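Local coordinates for E3 ubiquitin-protein ligase RNF31 (PDB 5Y3T) that belongs to the RBR-type ubiquitin ligases, transferring ubiquitin to substrates, and probably joins its HOIL-1 partner through its helical UBA region, at residues 31-36 with 80-85; 98-102 with 116-121; 105-110 with 130-135. All coordinates share one frame; numbering follows the deposited sequence.

Contact 1 (31-36 with 80-85); sequences FSALQY and WLDRHG
A chi1 of -176° swings the Phe31 ring to the side of its own carbonyl carbon and toward His84, and Tyr36, whose first torsion falls in the same well, sends its ring toward Trp80. Each of these two aromatics therefore meets an aromatic partner from residues 80-85. The edge of Phe31 points at the face of His84 in an offset edge-to-face pair, the planes 82° apart and the centroids separated by 5.0 Å; Phe31 CE2 comes to 3.4 Å from His84 ND1. In the second pair the partners change roles, because here it is the residue from helix 73-82 that offers its edge. The six-membered ring of Trp80 stands T-shaped on one face of Tyr36, planes at 74°, with Trp80 CH2 3.5 Å from Tyr36 CG. Between the pairs the backbones come close, Ser32 CA lying 4.3 Å from Gly85 CA.

That approach depends on how helix 73-82 ends. A Schellman motif closes it, with Gly85 N bonded to Trp80 O at 2.9 Å and a weak bond from His84 N to Leu81 O, while His84 takes the positive-phi C-prime position. The turn brings Gly85 back over a face of the Trp80 indole and against the flank of helix 27-37. Gly85 O reaches the rim of Tyr36, 3.3 Å from its CD1. Ser32 OG passes 3.3 Å from His84 CA and touches Leu81 CD2, but its hydrogen bond goes to Glu28 O within its own helix. Leu50 and Val53 of helix 42-64 pack on Trp80, whereas Leu13 of helix 2-22 lies against Phe31. An apolar side chain from the chain of another protein packs on His84.

Contact 2 (98-102 with 116-121); sequences RRRKV and SLQALF
Val102 CG2 fits between two leucines of helix 116-122, lying 3.6 Å from Leu117 CD2 and 3.7 Å from Leu120 CD1. The same Leu120 methyl also touches the aliphatic part of Arg98, 3.9 Å from its CD, and the CB of Lys101. Arg98 and Leu120 run past one another in opposite directions. The bend of the arginine at chi2 (80°) and again at chi3 carries its guanidinium across to helix 116-122, so that one face of the group covers Leu120 CB, Leu117 O and Phe121 N. Arg98 NH2 is 3.6 Å from Leu117 O, a packing contact and not a hydrogen bond.

The charged end is held from further out. NH1 forms a salt bridge with Glu75, NH2 donates to Ala70 O, and Phe71 provides a cation-pi partner. Lys101, by contrast, sends its amine away, to Gly125 O. Behind Leu120 lies Ala130 of helix 127-145. The axes of the two segments approach to 10.8 Å at an angle of 126°, and a short helix crossing a long one over Val102, two leucines and the length of Arg98 is consistent with the compact three-helix bundle of a UBA domain.

Contact 3 (105-110 with 130-135); sequences LQSLGF and ALTELQ
Phe110 lays one face of its ring against Leu134, the two side chains pointing against one another as they overlap. Leu134 CB sits 4.1 Å from the ring centroid and 18° off the ring normal, a CH-pi contact, while Leu134 CD1 reaches back to 3.8 Å from Phe110 CB. Gln135 meets the far end of the ring: its CG is 3.4 Å from Phe110 CZ, and the amide plane stands nearly perpendicular to the ring, at 85°. Phe110 CE1 also lies 3.5 Å from the backbone oxygen of Leu134.

Leu131 runs across Phe110 at about a right angle. Its CG is set opposite its backbone N (chi1 -168°), beside the carbonyl carbon, which brings CD1 to both Phe110 CD2 and Leu105 CD2, the latter at 3.9 Å, and its other methyl to Leu108 CD2. Three residues around the end of helix 87-107 thus gather on one leucine of helix 127-145. The backbone that presents them is a Schellman motif, with Phe110 N bonded to Leu105 O at 2.7 Å and Gly109 N to Gln106 O, and with Gly109 in positive phi as the C-prime residue. This Leu-Gly-Phe turn resembles the conserved Met-Gly-Phe/Tyr loop that follows a helix in UBA domains.

Leu120 of helix 116-122 adjoins the contact, touching Leu105 and Ala130. Gln135 NE2 makes a weak bond to Leu131 O, but its OE1 accepts a bond from the backbone of the chain of another protein, consistent with a protein-binding surface here. Aromatic packing from that chain reaches Leu108 and Leu131.

In the fold
Along the chain, contact 1 closes before the other two open, whereas the segments of contacts 2 and 3 alternate. Contacts 2 and 3 share helix 87-107, have centres 9 Å apart and touch directly, Ser116 CB lying 3.5 Å from Phe110 O; together they join that helix to helices 116-122 and 127-145. Contact 1 instead joins helices 27-37 and 73-82, with its centre about 24 Å from that of contact 2 and 32 Å from that of contact 3, on the opposite side of the chain's centre from the latter. All lie within the UBA pair, and chains of other proteins come within reach of all three contacts, consistent with an elongated helical scaffold for assembly.

Contact 1 (31-36 with 80-85)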
loop_
_atom_site.group_PDB
_atom_site.type_symbol
_atom_site.label_atom_id
_atom_site.label_comp_id
_atom_site.label_asym_id
_atom_site.label_seq_id
_atom_site.Cartn_x
_atom_site.Cartn_y
_atom_site.Cartn_z
ATOM N N PHE B 31 12.802 -1.353 14.652
ATOM C CA PHE B 31 12.727 0.088 14.851
ATOM C C PHE B 31 11.464 0.524 15.641
ATOM O O PHE B 31 11.539 1.424 16.462
ATOM C CB PHE B 31 12.792 0.792 13.508
ATOM C CG PHE B 31 12.820 2.278 13.612
ATOM C CD1 PHE B 31 13.971 2.936 14.088
ATOM C CD2 PHE B 31 11.716 3.040 13.210
ATOM C CE1 PHE B 31 14.025 4.325 14.170
ATOM C CE2 PHE B 31 11.762 4.440 13.286
ATOM C CZ PHE B 31 12.923 5.084 13.761
ATOM N N SER B 32 10.334 -0.121 15.363
ATOM C CA SER B 32 9.075 0.127 16.059
ATOM C C SER B 32 9.197 -0.132 17.547
ATOM O O SER B 32 8.686 0.665 18.366
ATOM C CB SER B 32 7.951 -0.741 15.483
ATOM O OG SER B 32 7.660 -0.345 14.140
ATOM N N ALA B 33 9.917 -1.211 17.879
ATOM C CA ALA B 33 10.252 -1.529 19.249
ATOM C C ALA B 33 11.104 -0.456 19.912
ATOM O O ALA B 33 10.771 -0.009 21.022
ATOM C CB ALA B 33 10.943 -2.845 19.315
ATOM N N LEU B 34 12.180 -0.052 19.227
ATOM C CA LEU B 34 13.081 1.008 19.680
ATOM C C LEU B 34 12.321 2.302 19.956
ATOM O O LEU B 34 12.473 2.891 21.016
ATOM C CB LEU B 34 14.207 1.265 18.674
ATOM C CG LEU B 34 15.260 0.136 18.462
ATOM C CD1 LEU B 34 16.301 0.433 17.373
ATOM C CD2 LEU B 34 15.969 -0.172 19.763
ATOM N N GLN B 35 11.485 2.723 19.024
ATOM C CA GLN B 35 10.730 3.986 19.176
ATOM C C GLN B 35 9.721 3.970 20.325
ATOM O O GLN B 35 9.636 4.950 21.053
ATOM C CB GLN B 35 9.924 4.281 17.920
ATOM C CG GLN B 35 10.766 4.530 16.709
ATOM C CD GLN B 35 11.426 5.848 16.828
ATOM O OE1 GLN B 35 12.559 5.927 17.257
ATOM N NE2 GLN B 35 10.712 6.902 16.474
ATOM N N TYR B 36 8.948 2.888 20.444
ATOM C CA TYR B 36 7.952 2.741 21.505
ATOM C C TYR B 36 8.524 2.624 22.941
ATOM O O TYR B 36 8.048 3.281 23.859
ATOM C CB TYR B 36 7.067 1.531 21.228
ATOM C CG TYR B 36 5.799 1.490 22.054
ATOM C CD1 TYR B 36 4.737 2.366 21.789
ATOM C CD2 TYR B 36 5.644 0.581 23.096
ATOM C CE1 TYR B 36 3.566 2.345 22.547
ATOM C CE2 TYR B 36 4.483 0.551 23.864
ATOM C CZ TYR B 36 3.444 1.429 23.583
ATOM O OH TYR B 36 2.301 1.402 24.335
ATOM N N TRP B 80 0.572 -0.715 13.449
ATOM C CA TRP B 80 1.705 -0.521 14.352
ATOM C C TRP B 80 3.020 -0.350 13.586
ATOM O O TRP B 80 3.771 0.584 13.789
ATOM C CB TRP B 80 1.743 -1.696 15.332
ATOM C CG TRP B 80 3.036 -1.927 16.025
ATOM C CD1 TRP B 80 4.028 -2.839 15.710
ATOM C CD2 TRP B 80 3.466 -1.273 17.179
ATOM N NE1 TRP B 80 5.074 -2.764 16.611
ATOM C CE2 TRP B 80 4.749 -1.805 17.522
ATOM C CE3 TRP B 80 2.901 -0.294 17.968
ATOM C CZ2 TRP B 80 5.439 -1.378 18.579
ATOM C CZ3 TRP B 80 3.571 0.119 18.998
ATOM C CH2 TRP B 80 4.848 -0.405 19.313
ATOM N N LEU B 81 3.268 -1.240 12.664
ATOM C CA LEU B 81 4.520 -1.244 11.927
ATOM C C LEU B 81 4.620 -0.210 10.841
ATOM O O LEU B 81 5.715 0.265 10.594
ATOM C CB LEU B 81 4.782 -2.612 11.293
ATOM C CG LEU B 81 5.132 -3.757 12.244
ATOM C CD1 LEU B 81 5.528 -4.924 11.382
ATOM C CD2 LEU B 81 6.263 -3.411 13.197
ATOM N N ASP B 82 3.526 0.153 10.175
ATOM C CA ASP B 82 3.633 1.199 9.144
ATOM C C ASP B 82 3.845 2.578 9.771
ATOM O O ASP B 82 4.450 3.444 9.140
ATOM C CB ASP B 82 2.442 1.186 8.183
ATOM C CG ASP B 82 2.371 -0.114 7.354
ATOM O OD1 ASP B 82 3.380 -0.869 7.195
ATOM O OD2 ASP B 82 1.260 -0.398 6.886
ATOM N N ARG B 83 3.438 2.742 11.038
ATOM C CA ARG B 83 3.646 3.967 11.743
ATOM C C ARG B 83 4.772 3.823 12.744
ATOM O O ARG B 83 4.885 4.607 13.691
ATOM C CB ARG B 83 2.347 4.400 12.413
ATOM C CG ARG B 83 1.178 4.564 11.450
ATOM C CD ARG B 83 1.491 5.376 10.184
ATOM N NE ARG B 83 2.094 6.677 10.479
ATOM C CZ ARG B 83 2.687 7.480 9.591
ATOM N NH1 ARG B 83 2.804 7.150 8.306
ATOM N NH2 ARG B 83 3.169 8.640 10.005
ATOM N N HIS B 84 5.638 2.849 12.541
ATOM C CA HIS B 84 6.856 2.792 13.364
ATOM C C HIS B 84 6.652 2.881 14.862
ATOM O O HIS B 84 7.460 3.480 15.546
ATOM C CB HIS B 84 7.850 3.872 12.917
ATOM C CG HIS B 84 8.448 3.588 11.583
ATOM N ND1 HIS B 84 9.306 4.457 10.946
ATOM C CD2 HIS B 84 8.301 2.520 10.755
ATOM C CE1 HIS B 84 9.657 3.943 9.785
ATOM N NE2 HIS B 84 9.081 2.757 9.657
ATOM N N GLY B 85 5.605 2.248 15.368
ATOM C CA GLY B 85 5.402 2.170 16.817
ATOM C C GLY B 85 4.748 3.390 17.459
ATOM O O GLY B 85 4.649 3.465 18.693
#

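Contact 2 (98-102 with 116-121)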
loop_
_atom_site.group_PDB
_atom_site.type_symbol
_atom_site.label_atom_id
_atom_site.label_comp_id
_atom_site.label_asym_id
_atom_site.label_seq_id
_atom_site.Cartn_x
_atom_site.Cartn_y
_atom_site.Cartn_z
ATOM N N ARG B 98 -9.254 -0.418 7.693
ATOM C CA ARG B 98 -10.454 -1.229 7.665
ATOM C C ARG B 98 -11.660 -0.487 7.094
ATOM O O ARG B 98 -12.428 -1.081 6.363
ATOM C CB ARG B 98 -10.788 -1.695 9.064
ATOM C CG ARG B 98 -12.042 -2.550 9.130
ATOM C CD ARG B 98 -11.804 -4.014 8.721
ATOM N NE ARG B 98 -12.777 -4.661 9.550
ATOM C CZ ARG B 98 -12.579 -5.531 10.530
ATOM N NH1 ARG B 98 -11.426 -6.146 10.769
ATOM N NH2 ARG B 98 -13.639 -5.870 11.213
ATOM N N ARG B 99 -11.849 0.779 7.486
ATOM C CA ARG B 99 -12.834 1.671 6.857
ATOM C C ARG B 99 -12.712 1.729 5.343
ATOM O O ARG B 99 -13.715 1.646 4.634
ATOM C CB ARG B 99 -12.757 3.103 7.414
ATOM C CG ARG B 99 -14.011 3.911 7.130
ATOM C CD ARG B 99 -13.892 5.370 7.541
ATOM N NE ARG B 99 -13.921 5.490 8.989
ATOM C CZ ARG B 99 -13.035 6.134 9.757
ATOM N NH1 ARG B 99 -11.974 6.789 9.259
ATOM N NH2 ARG B 99 -13.215 6.120 11.068
ATOM N N ARG B 100 -11.491 1.866 4.852
ATOM C CA ARG B 100 -11.241 1.984 3.429
ATOM C C ARG B 100 -11.617 0.685 2.715
ATOM O O ARG B 100 -12.122 0.683 1.564
ATOM C CB ARG B 100 -9.760 2.354 3.215
ATOM C CG ARG B 100 -9.320 2.510 1.769
ATOM C CD ARG B 100 -7.867 2.927 1.598
ATOM N NE ARG B 100 -6.911 2.167 2.402
ATOM C CZ ARG B 100 -6.482 0.920 2.142
ATOM N NH1 ARG B 100 -6.939 0.206 1.093
ATOM N NH2 ARG B 100 -5.592 0.364 2.965
ATOM N N LYS B 101 -11.357 -0.433 3.385
ATOM C CA LYS B 101 -11.615 -1.720 2.777
ATOM C C LYS B 101 -13.110 -2.049 2.763
ATOM O O LYS B 101 -13.581 -2.635 1.827
ATOM C CB LYS B 101 -10.788 -2.797 3.441
ATOM C CG LYS B 101 -9.321 -2.633 3.136
ATOM C CD LYS B 101 -8.463 -3.564 3.954
ATOM C CE LYS B 101 -6.990 -3.154 3.985
ATOM N NZ LYS B 101 -6.330 -3.894 5.089
ATOM N N VAL B 102 -13.846 -1.627 3.775
ATOM C CA VAL B 102 -15.287 -1.803 3.817
ATOM C C VAL B 102 -15.975 -0.959 2.752
ATOM O O VAL B 102 -16.941 -1.404 2.120
ATOM C CB VAL B 102 -15.836 -1.517 5.244
ATOM C CG1 VAL B 102 -17.346 -1.204 5.257
ATOM C CG2 VAL B 102 -15.474 -2.695 6.164
ATOM N N SER B 116 -19.152 -8.444 5.139
ATOM C CA SER B 116 -17.838 -7.865 4.874
ATOM C C SER B 116 -16.965 -7.735 6.141
ATOM O O SER B 116 -15.775 -8.096 6.116
ATOM C CB SER B 116 -17.982 -6.521 4.170
ATOM O OG SER B 116 -18.570 -5.541 5.007
ATOM N N LEU B 117 -17.578 -7.306 7.241
ATOM C CA LEU B 117 -16.881 -7.140 8.521
ATOM C C LEU B 117 -16.327 -8.459 9.020
ATOM O O LEU B 117 -15.145 -8.535 9.405
ATOM C CB LEU B 117 -17.772 -6.489 9.593
ATOM C CG LEU B 117 -18.506 -5.195 9.238
ATOM C CD1 LEU B 117 -19.176 -4.621 10.476
ATOM C CD2 LEU B 117 -17.564 -4.180 8.622
ATOM N N GLN B 118 -17.134 -9.504 8.944
ATOM C CA GLN B 118 -16.720 -10.853 9.398
ATOM C C GLN B 118 -15.618 -11.416 8.510
ATOM O O GLN B 118 -14.654 -11.945 9.032
ATOM C CB GLN B 118 -17.896 -11.831 9.441
ATOM C CG GLN B 118 -18.962 -11.474 10.479
ATOM C CD GLN B 118 -19.765 -10.206 10.146
ATOM O OE1 GLN B 118 -19.780 -9.745 8.995
ATOM N NE2 GLN B 118 -20.418 -9.623 11.155
ATOM N N ALA B 119 -15.749 -11.259 7.182
ATOM C CA ALA B 119 -14.722 -11.726 6.217
ATOM C C ALA B 119 -13.392 -10.970 6.267
ATOM O O ALA B 119 -12.346 -11.559 6.013
ATOM C CB ALA B 119 -15.263 -11.663 4.797
ATOM N N LEU B 120 -13.441 -9.664 6.539
ATOM C CA LEU B 120 -12.227 -8.902 6.728
ATOM C C LEU B 120 -11.500 -9.348 7.994
ATOM O O LEU B 120 -10.293 -9.562 7.969
ATOM C CB LEU B 120 -12.498 -7.378 6.717
ATOM C CG LEU B 120 -12.659 -6.815 5.305
ATOM C CD1 LEU B 120 -13.140 -5.388 5.328
ATOM C CD2 LEU B 120 -11.374 -6.941 4.486
ATOM N N PHE B 121 -12.229 -9.493 9.087
ATOM C CA PHE B 121 -11.654 -10.049 10.335
ATOM C C PHE B 121 -11.101 -11.453 10.103
ATOM O O PHE B 121 -9.933 -11.749 10.457
ATOM C CB PHE B 121 -12.693 -10.059 11.493
ATOM C CG PHE B 121 -12.190 -10.706 12.753
ATOM C CD1 PHE B 121 -11.284 -10.055 13.573
ATOM C CD2 PHE B 121 -12.585 -11.998 13.097
ATOM C CE1 PHE B 121 -10.797 -10.671 14.727
ATOM C CE2 PHE B 121 -12.090 -12.620 14.239
ATOM C CZ PHE B 121 -11.209 -11.956 15.060
#

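Contact 3 (105-110 with 130-135)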
loop_
_atom_site.group_PDB
_atom_site.type_symbol
_atom_site.label_atom_id
_atom_site.label_comp_id
_atom_site.label_asym_id
_atom_site.label_seq_id
_atom_site.Cartn_x
_atom_site.Cartn_y
_atom_site.Cartn_z
ATOM N N LEU B 105 -15.328 -2.964 -0.528
ATOM C CA LEU B 105 -16.140 -4.155 -0.645
ATOM C C LEU B 105 -17.601 -3.795 -0.893
ATOM O O LEU B 105 -18.282 -4.488 -1.639
ATOM C CB LEU B 105 -15.962 -5.066 0.556
ATOM C CG LEU B 105 -14.589 -5.755 0.535
ATOM C CD1 LEU B 105 -14.355 -6.489 1.834
ATOM C CD2 LEU B 105 -14.436 -6.729 -0.627
ATOM N N GLN B 106 -18.047 -2.693 -0.300
ATOM C CA GLN B 106 -19.383 -2.147 -0.516
ATOM C C GLN B 106 -19.658 -1.767 -1.962
ATOM O O GLN B 106 -20.704 -2.075 -2.503
ATOM C CB GLN B 106 -19.544 -0.898 0.338
ATOM C CG GLN B 106 -20.837 -0.124 0.114
ATOM C CD GLN B 106 -21.603 -0.002 1.395
ATOM O OE1 GLN B 106 -21.500 1.009 2.100
ATOM N NE2 GLN B 106 -22.317 -1.072 1.755
ATOM N N SER B 107 -18.716 -1.085 -2.570
ATOM C CA SER B 107 -18.852 -0.661 -3.952
ATOM C C SER B 107 -18.781 -1.865 -4.909
ATOM O O SER B 107 -19.323 -1.827 -5.999
ATOM C CB SER B 107 -17.793 0.412 -4.292
ATOM O OG SER B 107 -16.528 -0.172 -4.597
ATOM N N LEU B 108 -18.134 -2.938 -4.479
ATOM C CA LEU B 108 -18.044 -4.172 -5.254
ATOM C C LEU B 108 -19.190 -5.143 -5.014
ATOM O O LEU B 108 -19.070 -6.293 -5.421
ATOM C CB LEU B 108 -16.702 -4.875 -4.961
ATOM C CG LEU B 108 -15.533 -4.497 -5.877
ATOM C CD1 LEU B 108 -15.493 -3.013 -6.265
ATOM C CD2 LEU B 108 -14.229 -4.948 -5.234
ATOM N N GLY B 109 -20.284 -4.697 -4.382
ATOM C CA GLY B 109 -21.395 -5.589 -4.006
ATOM C C GLY B 109 -21.551 -6.020 -2.531
ATOM O O GLY B 109 -22.613 -6.441 -2.127
ATOM N N PHE B 110 -20.522 -5.914 -1.708
ATOM C CA PHE B 110 -20.514 -6.576 -0.396
ATOM C C PHE B 110 -20.359 -5.623 0.763
ATOM O O PHE B 110 -19.249 -5.275 1.129
ATOM C CB PHE B 110 -19.410 -7.611 -0.414
ATOM C CG PHE B 110 -19.622 -8.599 -1.471
ATOM C CD1 PHE B 110 -20.575 -9.607 -1.290
ATOM C CD2 PHE B 110 -18.995 -8.476 -2.687
ATOM C CE1 PHE B 110 -20.833 -10.532 -2.299
ATOM C CE2 PHE B 110 -19.239 -9.397 -3.702
ATOM C CZ PHE B 110 -20.175 -10.414 -3.513
ATOM N N ALA B 130 -10.902 -11.776 1.287
ATOM C CA ALA B 130 -12.322 -11.582 1.680
ATOM C C ALA B 130 -13.280 -11.625 0.462
ATOM O O ALA B 130 -14.295 -12.308 0.482
ATOM C CB ALA B 130 -12.491 -10.288 2.455
ATOM N N LEU B 131 -12.937 -10.920 -0.611
ATOM C CA LEU B 131 -13.742 -10.910 -1.854
ATOM C C LEU B 131 -13.992 -12.309 -2.449
ATOM O O LEU B 131 -15.122 -12.638 -2.839
ATOM C CB LEU B 131 -13.017 -10.071 -2.896
ATOM C CG LEU B 131 -13.778 -9.696 -4.145
ATOM C CD1 LEU B 131 -15.024 -8.894 -3.820
ATOM C CD2 LEU B 131 -12.818 -8.906 -5.013
ATOM N N THR B 132 -12.918 -13.105 -2.507
ATOM C CA THR B 132 -12.968 -14.525 -2.855
ATOM C C THR B 132 -14.061 -15.194 -2.028
ATOM O O THR B 132 -15.044 -15.648 -2.611
ATOM C CB THR B 132 -11.607 -15.242 -2.657
ATOM O OG1 THR B 132 -10.605 -14.618 -3.461
ATOM C CG2 THR B 132 -11.665 -16.707 -3.092
ATOM N N GLU B 133 -13.934 -15.163 -0.693
ATOM C CA GLU B 133 -14.849 -15.906 0.211
ATOM C C GLU B 133 -16.324 -15.469 0.079
ATOM O O GLU B 133 -17.209 -16.284 -0.001
ATOM C CB GLU B 133 -14.377 -15.822 1.694
ATOM C CG GLU B 133 -14.748 -17.057 2.552
ATOM C CD GLU B 133 -14.772 -16.788 4.065
ATOM O OE1 GLU B 133 -14.090 -17.520 4.832
ATOM O OE2 GLU B 133 -15.467 -15.837 4.507
ATOM N N LEU B 134 -16.557 -14.171 0.006
ATOM C CA LEU B 134 -17.888 -13.577 -0.170
ATOM C C LEU B 134 -18.616 -13.927 -1.467
ATOM O O LEU B 134 -19.843 -13.811 -1.543
ATOM C CB LEU B 134 -17.767 -12.040 -0.106
ATOM C CG LEU B 134 -17.573 -11.431 1.290
ATOM C CD1 LEU B 134 -16.947 -10.046 1.236
ATOM C CD2 LEU B 134 -18.898 -11.366 2.033
ATOM N N GLN B 135 -17.875 -14.298 -2.497
ATOM C CA GLN B 135 -18.476 -14.654 -3.787
ATOM C C GLN B 135 -18.548 -16.151 -4.039
ATOM O O GLN B 135 -19.074 -16.577 -5.076
ATOM C CB GLN B 135 -17.708 -14.005 -4.914
ATOM C CG GLN B 135 -17.877 -12.500 -4.954
ATOM C CD GLN B 135 -17.046 -11.875 -6.052
ATOM O OE1 GLN B 135 -17.545 -11.115 -6.872
ATOM N NE2 GLN B 135 -15.797 -12.237 -6.102
#